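Purine nucleoside phosphorylase (Schistosoma mansoni, PDB 5KO5) probably catalyses the reversible phosphorolysis of purine nucleosides such as inosine and guanosine, releasing the free base and ribose 1-phosphate, and binds cytosine in this crystal. Local coordinates at residues A176-I179 with A180-N183; D271-Q274 with M275-K278. All blocks are in the same frame, centred on the assembly; numbering follows the deposited sequence.

Contact 1. Residues A176-I179 with A180-N183; sequences ALKI and AQEN
Ala180 donates its backbone N to Ala176 O at 3.1 Å, the first of the i to i+4 bonds that carry helix 170-182 through its last two turns. Its methyl group lies close to Leu177 O and is turned to Val189 of strand 189-196 and to Phe185; a side chain this small lets the buried face of the helix sit close to its neighbours. Gln181 N donates to Leu177 O at 2.9 Å, and its extended chain runs back over the preceding turn, where its amide crosses the branched end of Leu177 at an angle, NE2 lying 3.6 Å from Leu177 CG. Here the apolar branch of Leu177 touches the amide nitrogen of Gln181 by van der Waals contact. Glu182 repeats the backbone bond to Lys178 O. Its carboxylate passes across the aliphatic part of Lys178, OE2 being 3.6 Å from CG, while the ammonium NZ stays 6.4 Å from OE2; the salt bridge of Glu182 is made instead through OE1 to Arg283. Asn183 leaves helical geometry and closes the helix. With CG beside its own backbone N (chi1 -67°), the amide folds back over the turn, and ND2 donates to Ile179 O at 2.8 Å, nearly straight at 162°. Asn183 N reaches the same oxygen at 3.2 Å from the opposite face of the carbonyl plane, its bond more bent at 138°. Two N-H groups thus grip Ile179 O, so an asparagine suits this position: its short amide adds a second, straighter bond, consistent with fixing the helix end.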
loop_
_atom_site.group_PDB
_atom_site.type_symbol
_atom_site.label_atom_id
_atom_site.label_comp_id
_atom_site.label_asym_id
_atom_site.label_seq_id
_atom_site.Cartn_x
_atom_site.Cartn_y
_atom_site.Cartn_z
ATOM N N ALA A 176 -10.915 13.011 28.417
ATOM C CA ALA A 176 -11.130 14.077 27.442
ATOM C C ALA A 176 -12.610 14.421 27.321
ATOM O O ALA A 176 -12.985 15.603 27.315
ATOM C CB ALA A 176 -10.543 13.685 26.084
ATOM N N LEU A 177 -13.469 13.400 27.233
ATOM C CA LEU A 177 -14.904 13.651 27.153
ATOM C C LEU A 177 -15.415 14.320 28.418
ATOM O O LEU A 177 -16.232 15.246 28.348
ATOM C CB LEU A 177 -15.670 12.350 26.898
ATOM C CG LEU A 177 -17.193 12.520 26.821
ATOM C CD1 LEU A 177 -17.570 13.424 25.646
ATOM C CD2 LEU A 177 -17.923 11.179 26.737
ATOM N N LYS A 178 -14.940 13.874 29.585
ATOM C CA LYS A 178 -15.401 14.449 30.845
ATOM C C LYS A 178 -15.110 15.941 30.909
ATOM O O LYS A 178 -15.955 16.730 31.352
ATOM C CB LYS A 178 -14.739 13.730 32.022
ATOM C CG LYS A 178 -15.166 14.263 33.379
ATOM C CD LYS A 178 -16.216 13.370 33.997
ATOM C CE LYS A 178 -15.593 12.108 34.563
ATOM N NZ LYS A 178 -16.624 11.186 35.115
ATOM N N ILE A 179 -13.919 16.349 30.469
ATOM C CA ILE A 179 -13.560 17.762 30.487
ATOM C C ILE A 179 -14.420 18.554 29.507
ATOM O O ILE A 179 -14.805 19.697 29.782
ATOM C CB ILE A 179 -12.051 17.930 30.228
ATOM C CG1 ILE A 179 -11.259 17.385 31.423
ATOM C CG2 ILE A 179 -11.703 19.393 29.971
ATOM C CD1 ILE A 179 -9.791 17.163 31.139
ATOM N N ALA A 180 -14.747 17.960 28.355
ATOM C CA ALA A 180 -15.645 18.633 27.420
ATOM C C ALA A 180 -17.020 18.845 28.040
ATOM O O ALA A 180 -17.635 19.900 27.857
ATOM C CB ALA A 180 -15.762 17.831 26.127
ATOM N N GLN A 181 -17.512 17.852 28.788
ATOM C CA GLN A 181 -18.804 17.994 29.454
ATOM C C GLN A 181 -18.757 19.091 30.509
ATOM O O GLN A 181 -19.707 19.875 30.645
ATOM C CB GLN A 181 -19.211 16.664 30.084
ATOM C CG GLN A 181 -19.398 15.537 29.079
ATOM C CD GLN A 181 -19.481 14.175 29.738
ATOM O OE1 GLN A 181 -19.073 14.004 30.891
ATOM N NE2 GLN A 181 -20.013 13.199 29.013
ATOM N N GLU A 182 -17.661 19.158 31.268
ATOM C CA GLU A 182 -17.542 20.165 32.320
ATOM C C GLU A 182 -17.567 21.576 31.749
ATOM O O GLU A 182 -18.017 22.513 32.424
ATOM C CB GLU A 182 -16.256 19.932 33.111
ATOM C CG GLU A 182 -16.261 18.648 33.932
ATOM C CD GLU A 182 -14.884 18.282 34.455
ATOM O OE1 GLU A 182 -13.897 18.923 34.036
ATOM O OE2 GLU A 182 -14.788 17.353 35.283
ATOM N N ASN A 183 -17.105 21.744 30.508
ATOM C CA ASN A 183 -17.052 23.041 29.848
ATOM C C ASN A 183 -18.143 23.215 28.799
ATOM O O ASN A 183 -18.073 24.151 27.993
ATOM C CB ASN A 183 -15.665 23.257 29.236
ATOM C CG ASN A 183 -14.581 23.382 30.290
ATOM O OD1 ASN A 183 -14.349 24.462 30.834
ATOM N ND2 ASN A 183 -13.919 22.272 30.596
#

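Contact 2. Residues D271-Q274 with M275-K278; sequences DLLQ and MWFK
Met275 N donates to Asp271 O at 3.0 Å, and Trp276, Phe277 and Lys278 follow in the same way to Leu272, Leu273 and Gln274, four unbroken i to i+4 bonds of helix 259-283. The indole N-H of Trp276 is used elsewhere: NE1 probably donates to Ala176 O of helix 170-182. Packing along the helix centres on Leu273, whose CG stands opposite the backbone N (chi1 -176°) and whose CD1 thereby touches two rings on one side of the methyl. Leu273 CD1 lies 3.6 Å from Phe277 CE1 and 3.8 Å from Trp276 CE3, meeting both rings obliquely; Leu273 and Phe277 run side by side in the same direction. Farther round the helix, the unbranched chain of Met275 bends at chi2 and chi3 to lay its methyl CE 3.9 Å from Leu272 CD1. Phe277 and Leu273 rest on Thr116 of strand 112-121, and Trp276 packs on Leu133 and meets the ring of Phe185 edge-to-face. Lys278 extends away from the apolar face. The chemistry is that of an amphipathic helix: bulky leucine and aromatic groups fill the sheet-facing side through dispersion, and the one buried N-H of the indole is probably paired with a carbonyl.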
loop_
_atom_site.group_PDB
_atom_site.type_symbol
_atom_site.label_atom_id
_atom_site.label_comp_id
_atom_site.label_asym_id
_atom_site.label_seq_id
_atom_site.Cartn_x
_atom_site.Cartn_y
_atom_site.Cartn_z
ATOM N N ASP A 271 -8.234 27.844 19.859
ATOM C CA ASP A 271 -8.182 28.284 21.248
ATOM C C ASP A 271 -8.936 27.330 22.162
ATOM O O ASP A 271 -8.488 27.051 23.284
ATOM C CB ASP A 271 -8.687 29.718 21.363
ATOM C CG ASP A 271 -7.769 30.695 20.681
ATOM O OD1 ASP A 271 -6.717 31.023 21.270
ATOM O OD2 ASP A 271 -8.097 31.133 19.559
ATOM N N LEU A 272 -10.077 26.816 21.700
ATOM C CA LEU A 272 -10.811 25.824 22.479
ATOM C C LEU A 272 -9.996 24.551 22.649
ATOM O O LEU A 272 -9.941 23.979 23.744
ATOM C CB LEU A 272 -12.144 25.518 21.803
ATOM C CG LEU A 272 -13.036 24.492 22.511
ATOM C CD1 LEU A 272 -13.401 24.958 23.919
ATOM C CD2 LEU A 272 -14.282 24.196 21.698
ATOM N N LEU A 273 -9.335 24.102 21.580
ATOM C CA LEU A 273 -8.528 22.894 21.671
ATOM C C LEU A 273 -7.341 23.089 22.608
ATOM O O LEU A 273 -6.981 22.173 23.357
ATOM C CB LEU A 273 -8.072 22.492 20.274
ATOM C CG LEU A 273 -7.286 21.193 20.168
ATOM C CD1 LEU A 273 -8.120 20.008 20.626
ATOM C CD2 LEU A 273 -6.827 20.996 18.732
ATOM N N GLN A 274 -6.735 24.280 22.601
ATOM C CA GLN A 274 -5.636 24.542 23.524
ATOM C C GLN A 274 -6.110 24.465 24.969
ATOM O O GLN A 274 -5.455 23.853 25.823
ATOM C CB GLN A 274 -5.017 25.914 23.260
ATOM C CG GLN A 274 -3.874 26.187 24.234
ATOM C CD GLN A 274 -3.617 27.659 24.489
ATOM O OE1 GLN A 274 -4.416 28.521 24.124
ATOM N NE2 GLN A 274 -2.485 27.954 25.120
ATOM N N MET A 275 -7.240 25.109 25.265
ATOM C CA MET A 275 -7.790 25.066 26.615
ATOM C C MET A 275 -8.100 23.628 27.018
ATOM O O MET A 275 -7.792 23.203 28.137
ATOM C CB MET A 275 -9.043 25.955 26.668
ATOM C CG MET A 275 -9.611 26.216 28.054
ATOM S SD MET A 275 -10.520 24.810 28.718
ATOM C CE MET A 275 -11.601 24.445 27.373
ATOM N N TRP A 276 -8.685 22.860 26.102
ATOM C CA TRP A 276 -9.054 21.481 26.395
ATOM C C TRP A 276 -7.823 20.653 26.733
ATOM O O TRP A 276 -7.787 19.948 27.750
ATOM C CB TRP A 276 -9.734 20.912 25.155
ATOM C CG TRP A 276 -10.428 19.605 25.312
ATOM C CD1 TRP A 276 -10.745 18.960 26.479
ATOM C CD2 TRP A 276 -10.948 18.801 24.255
ATOM N NE1 TRP A 276 -11.415 17.787 26.202
ATOM C CE2 TRP A 276 -11.555 17.670 24.842
ATOM C CE3 TRP A 276 -10.952 18.924 22.858
ATOM C CZ2 TRP A 276 -12.156 16.665 24.081
ATOM C CZ3 TRP A 276 -11.551 17.932 22.105
ATOM C CH2 TRP A 276 -12.146 16.815 22.718
ATOM N N PHE A 277 -6.796 20.733 25.884
ATOM C CA PHE A 277 -5.602 19.925 26.094
ATOM C C PHE A 277 -4.809 20.385 27.311
ATOM O O PHE A 277 -4.213 19.555 28.004
ATOM C CB PHE A 277 -4.759 19.873 24.816
ATOM C CG PHE A 277 -5.104 18.710 23.934
ATOM C CD1 PHE A 277 -6.412 18.497 23.528
ATOM C CD2 PHE A 277 -4.132 17.813 23.546
ATOM C CE1 PHE A 277 -6.737 17.394 22.733
ATOM C CE2 PHE A 277 -4.447 16.726 22.740
ATOM C CZ PHE A 277 -5.759 16.522 22.350
ATOM N N LYS A 278 -4.795 21.688 27.601
ATOM C CA LYS A 278 -4.169 22.136 28.843
ATOM C C LYS A 278 -4.843 21.492 30.049
ATOM O O LYS A 278 -4.166 21.001 30.958
ATOM C CB LYS A 278 -4.200 23.666 28.929
ATOM C CG LYS A 278 -3.537 24.261 30.161
ATOM C CD LYS A 278 -3.588 25.791 30.097
ATOM C CE LYS A 278 -3.020 26.435 31.346
ATOM N NZ LYS A 278 -3.106 27.923 31.267
#

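How the contacts relate
Each contact spans about two turns of helix, contact 1 running to the end of helix 170-182 and contact 2 lying within helix 259-283, their centres about 11 Å apart. Trp276 joins them: besides the probable bond of its indole N-H to helix 170-182, its CD1 packs 3.6 Å from Ile179 CG2. More residues are exposed in contact 1, where amide and carboxylate chains lie over a helix end, although its buried Ala176, Ile179 and Ala180 form an apolar face. Contact 2 is mainly apolar and faces the central sheet. The two helices are thus held together by apolar packing and a polar bond at Trp276, and by charge at the Glu182 end.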